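Local coordinates for protein endo-b-1,4-glucanase (PDB 1KS8) that probably hydrolyses internal beta-1,4-glucosidic linkages of cellulose, as a termite endoglucanase of glycosyl hydrolase family 9, at residues A[55-60]-A[121-126]; A[148-153]-A[193-198]; A[152-157]-A[212-217]; A[358-363]-A[411-416]. All blocks are in the same frame, centred on the assembly; numbering follows the deposited sequence.

From the N terminus, interaction 1 comes first: it brings the loop 55-60 against helix 120-124 and closes a loop of 60 residues. Interactions 2 and 3 then start from the same helix, 149-165, and share Ala152 and Gly153. Its N-terminal end meets segment 193-198, and the following turns meet helix 212-226, so the two loops largely overlap. Interaction 4 lies last in the chain and joins 358-363 to 411-416, closing a loop of 47 residues. In space it returns to interaction 1, with Arg361 linking Gly56 and Phe126. Interactions 3 and 4 fall on opposite sides of the chain's centre, one between barrel helices, the other in loops beside the predicted active site.

Interaction 1 of 4, residues A[55-60]-A[121-126]; sequences AGDFVK and DADHAF
The imidazole of His124 is met at its edge, in the ring plane, by Asp57 OD2; Val59 CG2 comes to the same ring obliquely, and a sulfate lies close by. At the edge of the Phe126 ring lies Phe58 CE1, 4.1 Å from Phe126 CE2; Phe58 pairs edge-to-face with Phe53. The carboxylate of Asp57 is turned 45° against the imidazole. His124 NE2 donates to Asp57 OD2 over 2.7 Å, reaching the anti side of that oxygen. The second oxygen, Asp57 OD1, accepts from Ala55 N at 3.0 Å, so both ends of the carboxylate are gripped and its rotation is restrained. A chi1 of 58° places Asp57 CG between its backbone N and carbonyl carbon, which lets one oxygen turn back to Ala55 while the other reaches the helix. The Asp123 carboxylate binds the loop's backbone: its OD2 takes Phe58 N on the syn side, 2.8 Å away in a nearly straight bond, and its OD1 lies 3.2 Å from Phe58 CB. Val59 CG2 packs 3.4 Å from Asp123 CB. Arg361 bonds to Gly56 O, His124 O and Phe126 O, tying both segments to a third part of the chain. This histidine-carboxylate bond sits beside the probable active site of a family 9 glycosidase: the Asp57 side chain is about 6 Å from that of Glu412, a predicted active-site residue.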
# COMPACT_ATOMS: atom_id res chain seq x y z
N ALA A 55 4.95 7.46 5.21
CA ALA A 55 3.90 8.46 5.07
C ALA A 55 4.48 9.86 4.96
O ALA A 55 5.20 10.16 4.01
CB ALA A 55 2.96 8.36 6.27
N GLY A 56 4.16 10.72 5.92
CA GLY A 56 4.70 12.07 5.91
C GLY A 56 6.02 12.12 6.66
O GLY A 56 6.65 13.18 6.78
N ASP A 57 6.43 10.95 7.15
CA ASP A 57 7.67 10.76 7.91
C ASP A 57 8.72 10.08 7.04
O ASP A 57 8.54 9.91 5.84
CB ASP A 57 7.38 9.91 9.15
CG ASP A 57 6.77 8.56 8.82
OD1 ASP A 57 6.34 8.35 7.66
OD2 ASP A 57 6.71 7.69 9.72
N PHE A 58 9.83 9.66 7.66
CA PHE A 58 10.90 9.02 6.90
C PHE A 58 11.27 7.64 7.41
O PHE A 58 12.35 7.12 7.11
CB PHE A 58 12.11 9.95 6.83
CG PHE A 58 11.80 11.28 6.20
CD1 PHE A 58 12.04 12.47 6.88
CD2 PHE A 58 11.21 11.34 4.93
CE1 PHE A 58 11.68 13.70 6.31
CE2 PHE A 58 10.86 12.56 4.36
CZ PHE A 58 11.09 13.74 5.05
N VAL A 59 10.37 7.03 8.17
CA VAL A 59 10.61 5.68 8.65
C VAL A 59 10.19 4.74 7.53
O VAL A 59 9.25 5.01 6.78
CB VAL A 59 9.73 5.34 9.88
CG1 VAL A 59 9.96 3.89 10.29
CG2 VAL A 59 10.06 6.26 11.04
N LYS A 60 10.92 3.63 7.41
CA LYS A 60 10.59 2.62 6.42
C LYS A 60 9.95 1.48 7.24
O LYS A 60 10.64 0.68 7.87
CB LYS A 60 11.86 2.18 5.67
CG LYS A 60 12.25 3.22 4.62
CD LYS A 60 13.75 3.38 4.41
CE LYS A 60 14.41 2.13 3.86
NZ LYS A 60 15.78 2.45 3.35
N ASP A 121 10.20 7.52 17.19
CA ASP A 121 10.41 8.77 17.90
C ASP A 121 11.50 9.67 17.34
O ASP A 121 11.27 10.87 17.15
CB ASP A 121 10.69 8.50 19.38
CG ASP A 121 9.47 7.97 20.11
OD1 ASP A 121 8.37 7.96 19.51
OD2 ASP A 121 9.61 7.55 21.28
N ALA A 122 12.67 9.11 17.07
CA ALA A 122 13.77 9.92 16.54
C ALA A 122 13.40 10.51 15.19
O ALA A 122 13.72 11.66 14.89
CB ALA A 122 15.03 9.06 16.41
N ASP A 123 12.72 9.72 14.37
CA ASP A 123 12.32 10.19 13.05
C ASP A 123 11.25 11.28 13.13
O ASP A 123 11.39 12.35 12.54
CB ASP A 123 11.76 9.02 12.22
CG ASP A 123 11.53 9.40 10.78
OD1 ASP A 123 12.49 9.36 9.99
OD2 ASP A 123 10.39 9.76 10.43
N HIS A 124 10.20 11.02 13.89
CA HIS A 124 9.10 11.97 14.01
C HIS A 124 9.41 13.27 14.75
O HIS A 124 8.69 14.25 14.61
CB HIS A 124 7.89 11.26 14.62
CG HIS A 124 7.39 10.12 13.79
ND1 HIS A 124 6.39 9.27 14.21
CD2 HIS A 124 7.75 9.70 12.56
CE1 HIS A 124 6.15 8.37 13.27
NE2 HIS A 124 6.97 8.61 12.26
N ALA A 125 10.50 13.28 15.52
CA ALA A 125 10.89 14.47 16.26
C ALA A 125 11.52 15.50 15.31
O ALA A 125 11.74 16.65 15.69
CB ALA A 125 11.88 14.10 17.35
N PHE A 126 11.80 15.06 14.09
CA PHE A 126 12.41 15.90 13.07
C PHE A 126 11.38 16.30 12.02
O PHE A 126 10.55 15.48 11.62
CB PHE A 126 13.54 15.12 12.39
CG PHE A 126 14.07 15.75 11.13
CD1 PHE A 126 14.95 16.83 11.19
CD2 PHE A 126 13.71 15.26 9.88
CE1 PHE A 126 15.47 17.40 10.02
CE2 PHE A 126 14.22 15.82 8.71
CZ PHE A 126 15.10 16.89 8.78

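Interaction 2 of 4, residues A[148-153]-A[193-198]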
# COMPACT_ATOMS: atom_id res chain seq x y z
N GLY A 148 8.05 -13.14 12.77
CA GLY A 148 7.10 -12.15 12.29
C GLY A 148 6.41 -12.72 11.07
O GLY A 148 6.69 -12.32 9.94
N SER A 149 5.49 -13.66 11.30
CA SER A 149 4.75 -14.32 10.23
C SER A 149 3.98 -13.35 9.35
O SER A 149 3.88 -13.55 8.14
CB SER A 149 3.79 -15.35 10.81
OG SER A 149 4.48 -16.29 11.61
N ASP A 150 3.41 -12.31 9.96
CA ASP A 150 2.65 -11.34 9.18
C ASP A 150 3.55 -10.51 8.26
O ASP A 150 3.25 -10.35 7.08
CB ASP A 150 1.82 -10.42 10.09
CG ASP A 150 2.52 -10.04 11.40
OD1 ASP A 150 3.73 -10.31 11.57
OD2 ASP A 150 1.84 -9.45 12.26
N LEU A 151 4.66 -10.01 8.80
CA LEU A 151 5.59 -9.22 8.02
C LEU A 151 6.25 -10.05 6.92
O LEU A 151 6.30 -9.64 5.76
CB LEU A 151 6.67 -8.63 8.92
CG LEU A 151 7.83 -7.89 8.23
CD1 LEU A 151 7.30 -6.67 7.49
CD2 LEU A 151 8.85 -7.48 9.28
N ALA A 152 6.76 -11.22 7.30
CA ALA A 152 7.41 -12.11 6.33
C ALA A 152 6.40 -12.59 5.29
O ALA A 152 6.72 -12.70 4.11
CB ALA A 152 8.04 -13.30 7.06
N GLY A 153 5.19 -12.88 5.75
CA GLY A 153 4.14 -13.34 4.86
C GLY A 153 3.72 -12.30 3.83
O GLY A 153 3.60 -12.60 2.65
N GLY A 193 4.62 -16.08 14.74
CA GLY A 193 4.65 -14.98 15.68
C GLY A 193 4.27 -13.65 15.06
O GLY A 193 4.31 -13.49 13.84
N LYS A 194 3.88 -12.69 15.90
CA LYS A 194 3.51 -11.35 15.45
C LYS A 194 4.80 -10.55 15.31
O LYS A 194 5.58 -10.48 16.26
CB LYS A 194 2.61 -10.66 16.47
CG LYS A 194 1.31 -11.38 16.78
CD LYS A 194 0.57 -10.67 17.91
CE LYS A 194 -0.71 -11.39 18.29
NZ LYS A 194 -1.40 -10.73 19.43
N TYR A 195 5.02 -9.92 14.16
CA TYR A 195 6.25 -9.16 13.98
C TYR A 195 6.41 -8.00 14.95
O TYR A 195 7.54 -7.66 15.31
CB TYR A 195 6.37 -8.65 12.53
CG TYR A 195 5.87 -7.24 12.31
CD1 TYR A 195 4.51 -6.96 12.24
CD2 TYR A 195 6.76 -6.17 12.20
CE1 TYR A 195 4.04 -5.66 12.06
CE2 TYR A 195 6.31 -4.87 12.02
CZ TYR A 195 4.95 -4.62 11.95
OH TYR A 195 4.50 -3.33 11.78
N SER A 196 5.31 -7.38 15.38
CA SER A 196 5.43 -6.25 16.30
C SER A 196 5.76 -6.66 17.73
O SER A 196 5.95 -5.81 18.59
CB SER A 196 4.17 -5.37 16.26
OG SER A 196 2.99 -6.09 16.56
N ASP A 197 5.83 -7.97 17.98
CA ASP A 197 6.22 -8.47 19.29
C ASP A 197 7.74 -8.62 19.24
O ASP A 197 8.41 -8.73 20.27
CB ASP A 197 5.58 -9.83 19.60
CG ASP A 197 4.13 -9.71 20.07
OD1 ASP A 197 3.72 -8.60 20.47
OD2 ASP A 197 3.42 -10.74 20.05
N SER A 198 8.28 -8.64 18.02
CA SER A 198 9.72 -8.77 17.80
C SER A 198 10.30 -7.37 17.56
O SER A 198 11.22 -6.95 18.26
CB SER A 198 9.99 -9.68 16.60
OG SER A 198 9.52 -10.99 16.87
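Asp150 OD1 reaches across to Tyr195 N, accepting its hydrogen over 2.9 Å through the syn lone pair. The same oxygen also takes Leu151 N of its own helix, this time from the anti side and well out of the carboxylate plane, so two backbone N-H groups grip one atom. A chi1 of 37° tucks Asp150 CG between its backbone N and carbonyl carbon, close enough to the helix for both bonds. Next to it two bonds link Ser149 and Gly193: Ser149 N donates to Gly193 O at 2.8 Å, and Gly193 N donates to Ser149 OG at 3.1 Å. Gly148, at the N-cap position, brings its CA to within 3.5 Å of Tyr195 CA, a tight backbone approach. The Tyr195 ring stands at 73° to the Asp150 carboxylate, which lies at its edge, and Leu151 CB packs 3.6 Å from Tyr195 CB, the two side chains crossing at about a right angle.

Further out, Ser208 OG binds Asp150 OD2, the second carboxylate oxygen, and Ser208 N is bonded to Ser196 OG. Tyr195 OH is held by Tyr206 O at the far end of its ring, while Ser149 OG bonds to Ala188 O of helix 171-190. The first turn of helix 149-165 is thereby bonded to the chain that follows helix 171-190 in the (alpha/alpha)6 barrel, and Asp150 lies about 4 Å, side chain to side chain, from Glu214, a calcium ligand in another structure of this protein, the site being without metal here.

Interaction 3 of 4, residues A[152-157]-A[212-217]; sequences AGETAA and RDELVW
Polar contacts centre on the carboxylate of Glu154. Trp217 NE1 donates to Glu154 OE2 over 2.9 Å, the oxygen lying near the indole plane and met on its syn side; carboxylate and ring planes are 43° apart. Thr70 OG1 is a second partner of Glu154 OE2. The other oxygen, Glu154 OE1, is only 2.6 Å from Glu214 OE1, with the two carboxylates turned 65° against each other; an O-O distance this short suggests that one carboxyl holds a proton. Lys256 NZ forms salt bridges to Glu154 OE1 and Glu214 OE2, which probably offsets the charge of these buried acids. Both glutamate chains bend at chi2, and their carboxylates meet on one flank of the helix pair.

The frame is a near-parallel pair of helices of the (alpha/alpha)6 barrel; the axes of 152-157 and 212-217 approach to 8.2 Å at 23°. Glu214 and Asp213 belong to a calcium site with Asp210 and Asp254, without metal in this model.

Gly153 lets the backbones approach, its CA 5.3 Å from Glu214 CA; the apolar contact is Ala157 CB, 3.6 Å from Trp217 CD1. Trp217 also stacks edge-to-face with Trp74 and Trp221, and makes a cation-pi contact with Lys256.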
# COMPACT_ATOMS: atom_id res chain seq x y z
N ALA A 152 6.76 -11.22 7.30
CA ALA A 152 7.41 -12.11 6.33
C ALA A 152 6.40 -12.59 5.29
O ALA A 152 6.72 -12.70 4.11
CB ALA A 152 8.04 -13.30 7.06
N GLY A 153 5.19 -12.88 5.75
CA GLY A 153 4.14 -13.34 4.86
C GLY A 153 3.72 -12.30 3.83
O GLY A 153 3.60 -12.60 2.65
N GLU A 154 3.49 -11.07 4.28
CA GLU A 154 3.07 -10.03 3.35
C GLU A 154 4.19 -9.74 2.36
O GLU A 154 3.93 -9.49 1.18
CB GLU A 154 2.71 -8.74 4.09
CG GLU A 154 2.07 -7.68 3.19
CD GLU A 154 0.78 -8.16 2.54
OE1 GLU A 154 -0.10 -8.65 3.28
OE2 GLU A 154 0.64 -8.05 1.31
N THR A 155 5.43 -9.79 2.83
CA THR A 155 6.56 -9.55 1.94
C THR A 155 6.68 -10.68 0.92
O THR A 155 6.97 -10.43 -0.25
CB THR A 155 7.87 -9.41 2.75
OG1 THR A 155 7.72 -8.36 3.71
CG2 THR A 155 9.03 -9.05 1.82
N ALA A 156 6.43 -11.91 1.35
CA ALA A 156 6.49 -13.04 0.43
C ALA A 156 5.40 -12.87 -0.64
O ALA A 156 5.62 -13.15 -1.82
CB ALA A 156 6.27 -14.34 1.19
N ALA A 157 4.24 -12.39 -0.22
CA ALA A 157 3.13 -12.16 -1.15
C ALA A 157 3.51 -11.09 -2.17
O ALA A 157 3.26 -11.24 -3.36
CB ALA A 157 1.88 -11.73 -0.38
N ARG A 212 -2.37 -14.77 11.13
CA ARG A 212 -2.84 -15.94 10.40
C ARG A 212 -3.35 -15.70 8.98
O ARG A 212 -3.13 -16.53 8.10
CB ARG A 212 -3.88 -16.67 11.24
CG ARG A 212 -3.29 -17.21 12.54
CD ARG A 212 -4.33 -17.80 13.47
NE ARG A 212 -3.71 -18.28 14.71
CZ ARG A 212 -3.08 -17.50 15.58
NH1 ARG A 212 -2.97 -16.20 15.36
NH2 ARG A 212 -2.54 -18.03 16.67
N ASP A 213 -4.02 -14.58 8.74
CA ASP A 213 -4.52 -14.31 7.39
C ASP A 213 -3.37 -14.10 6.40
O ASP A 213 -3.50 -14.37 5.21
CB ASP A 213 -5.46 -13.10 7.38
CG ASP A 213 -4.78 -11.82 7.82
OD1 ASP A 213 -4.08 -11.84 8.85
OD2 ASP A 213 -4.97 -10.79 7.15
N GLU A 214 -2.23 -13.64 6.91
CA GLU A 214 -1.05 -13.40 6.08
C GLU A 214 -0.47 -14.70 5.52
O GLU A 214 0.03 -14.73 4.40
CB GLU A 214 0.04 -12.68 6.87
CG GLU A 214 -0.27 -11.22 7.18
CD GLU A 214 -0.50 -10.42 5.92
OE1 GLU A 214 0.24 -10.63 4.94
OE2 GLU A 214 -1.42 -9.57 5.92
N LEU A 215 -0.54 -15.77 6.31
CA LEU A 215 -0.02 -17.06 5.87
C LEU A 215 -0.84 -17.57 4.69
O LEU A 215 -0.30 -18.12 3.73
CB LEU A 215 -0.04 -18.06 7.02
CG LEU A 215 0.94 -17.76 8.16
CD1 LEU A 215 0.74 -18.75 9.30
CD2 LEU A 215 2.37 -17.83 7.64
N VAL A 216 -2.16 -17.39 4.77
CA VAL A 216 -3.05 -17.83 3.70
C VAL A 216 -2.84 -16.96 2.46
O VAL A 216 -2.78 -17.45 1.34
CB VAL A 216 -4.53 -17.73 4.13
CG1 VAL A 216 -5.43 -18.24 3.02
CG2 VAL A 216 -4.76 -18.52 5.42
N TRP A 217 -2.73 -15.65 2.69
CA TRP A 217 -2.51 -14.66 1.63
C TRP A 217 -1.22 -14.99 0.88
O TRP A 217 -1.21 -15.05 -0.36
CB TRP A 217 -2.45 -13.28 2.28
CG TRP A 217 -2.18 -12.07 1.41
CD1 TRP A 217 -1.14 -11.19 1.54
CD2 TRP A 217 -3.04 -11.52 0.40
NE1 TRP A 217 -1.30 -10.13 0.70
CE2 TRP A 217 -2.46 -10.30 -0.02
CE3 TRP A 217 -4.24 -11.93 -0.19
CZ2 TRP A 217 -3.04 -9.48 -1.00
CZ3 TRP A 217 -4.83 -11.11 -1.17
CH2 TRP A 217 -4.22 -9.90 -1.56

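Interaction 4 of 4, residues A[358-363]-A[411-416]; sequences PHHRSS and NEVATD. With SO4 (sulfate ion), chain B.
Asn411 meets the other segment through its carbonyl: His359 N donates to Asn411 O over 2.9 Å in an almost straight bond, tilted 35° from the carbonyl plane. Asn411 ND2 bonds to Asp403 OD1 and Arg357 O, and Tyr401 OH holds Asn411 OD1. In Glu412 the backbone-to-CB bond points away, but the chain, bent at chi2, brings OE2 to 3.7 Å from His359 CD2, oblique to the ring. Val413 divides its methyls between two neighbours: CG1 packs 3.8 Å from Pro358 CB, and CG2 lies 3.6 Å from His360 CD2, the side chains crossing at about a right angle.

His359, the centre of an inverse gamma turn, has its CG anti to the backbone N (chi1 -172°), which carries the ring to a sulfate, NE2 donating to its O1 over 2.6 Å. Arg361 NH1 and NH2 grip sulfate O4 and O2, the anion lying in the guanidinium plane. His360, its NE2 bonded to Gln19 OE1, caps the short, weakly bonded helix from about Arg361, ND1 accepting from Ser363 N. His359, Arg361 and the sulfate, probably from the crystallisation liquor, lie beside Glu412, consistent with a place in the family 9 active-site cleft, whose predicted acids are Asp403 and Glu412.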
# COMPACT_ATOMS: atom_id res chain seq x y z
N PRO A 358 -1.01 18.79 3.11
CA PRO A 358 -0.93 17.42 3.65
C PRO A 358 0.12 17.34 4.75
O PRO A 358 1.11 18.06 4.74
CB PRO A 358 -0.56 16.59 2.42
CG PRO A 358 0.19 17.56 1.55
CD PRO A 358 -0.63 18.82 1.69
N HIS A 359 -0.13 16.46 5.72
CA HIS A 359 0.77 16.23 6.85
C HIS A 359 1.95 15.47 6.25
O HIS A 359 2.06 14.25 6.40
CB HIS A 359 0.05 15.39 7.90
CG HIS A 359 0.80 15.25 9.18
ND1 HIS A 359 0.85 16.25 10.13
CD2 HIS A 359 1.53 14.22 9.68
CE1 HIS A 359 1.58 15.84 11.16
NE2 HIS A 359 2.01 14.62 10.90
N HIS A 360 2.84 16.20 5.61
CA HIS A 360 3.93 15.58 4.88
C HIS A 360 5.16 16.49 4.87
O HIS A 360 5.12 17.61 4.36
CB HIS A 360 3.39 15.34 3.47
CG HIS A 360 4.28 14.52 2.59
ND1 HIS A 360 5.21 15.08 1.74
CD2 HIS A 360 4.33 13.18 2.37
CE1 HIS A 360 5.78 14.13 1.03
NE2 HIS A 360 5.27 12.97 1.39
N ARG A 361 6.25 15.98 5.43
CA ARG A 361 7.48 16.75 5.54
C ARG A 361 8.17 17.20 4.26
O ARG A 361 8.35 18.39 4.04
CB ARG A 361 8.48 15.98 6.40
CG ARG A 361 8.06 15.86 7.85
CD ARG A 361 8.93 14.87 8.60
NE ARG A 361 8.58 14.78 10.02
CZ ARG A 361 7.48 14.19 10.49
NH1 ARG A 361 6.61 13.63 9.67
NH2 ARG A 361 7.28 14.16 11.81
N SER A 362 8.54 16.26 3.40
CA SER A 362 9.27 16.65 2.19
C SER A 362 8.56 17.65 1.30
O SER A 362 9.19 18.56 0.77
CB SER A 362 9.70 15.41 1.39
OG SER A 362 8.61 14.72 0.82
N SER A 363 7.25 17.50 1.12
CA SER A 363 6.53 18.44 0.27
C SER A 363 6.35 19.82 0.92
O SER A 363 6.14 20.81 0.23
CB SER A 363 5.16 17.88 -0.13
OG SER A 363 4.31 17.69 0.99
N ASN A 411 -5.62 14.98 7.23
CA ASN A 411 -4.60 15.32 6.24
C ASN A 411 -3.41 14.38 6.16
O ASN A 411 -2.38 14.71 5.57
CB ASN A 411 -4.12 16.76 6.43
CG ASN A 411 -4.94 17.74 5.62
OD1 ASN A 411 -6.12 17.50 5.36
ND2 ASN A 411 -4.33 18.85 5.22
N GLU A 412 -3.54 13.20 6.76
CA GLU A 412 -2.48 12.21 6.68
C GLU A 412 -2.46 11.68 5.25
O GLU A 412 -3.49 11.63 4.58
CB GLU A 412 -2.77 11.05 7.64
CG GLU A 412 -1.85 9.83 7.49
CD GLU A 412 -0.42 10.09 7.92
OE1 GLU A 412 0.37 9.13 7.99
OE2 GLU A 412 -0.08 11.26 8.20
N VAL A 413 -1.27 11.33 4.78
CA VAL A 413 -1.09 10.73 3.46
C VAL A 413 -0.15 9.58 3.76
O VAL A 413 0.66 9.66 4.69
CB VAL A 413 -0.45 11.71 2.44
CG1 VAL A 413 -1.41 12.86 2.15
CG2 VAL A 413 0.87 12.26 2.97
N ALA A 414 -0.25 8.49 3.00
CA ALA A 414 0.61 7.34 3.26
C ALA A 414 0.67 6.40 2.07
O ALA A 414 -0.24 6.36 1.25
CB ALA A 414 0.11 6.59 4.49
N THR A 415 1.75 5.64 1.99
CA THR A 415 1.89 4.69 0.90
C THR A 415 0.72 3.71 0.87
O THR A 415 0.20 3.39 -0.20
CB THR A 415 3.21 3.91 0.99
OG1 THR A 415 3.35 3.34 2.29
CG2 THR A 415 4.39 4.83 0.71
N ASP A 416 0.28 3.22 2.03
CA ASP A 416 -0.83 2.28 2.00
C ASP A 416 -2.17 2.93 1.65
O ASP A 416 -3.10 2.24 1.24
CB ASP A 416 -0.94 1.44 3.30
CG ASP A 416 -1.24 2.27 4.54
OD1 ASP A 416 -1.58 3.46 4.45
OD2 ASP A 416 -1.13 1.68 5.64
S SO4 B . 4.13 11.81 11.86
O1 SO4 B . 2.79 12.58 12.29
O2 SO4 B . 5.19 12.42 12.64
O3 SO4 B . 4.00 10.52 12.08
O4 SO4 B . 4.30 12.17 10.47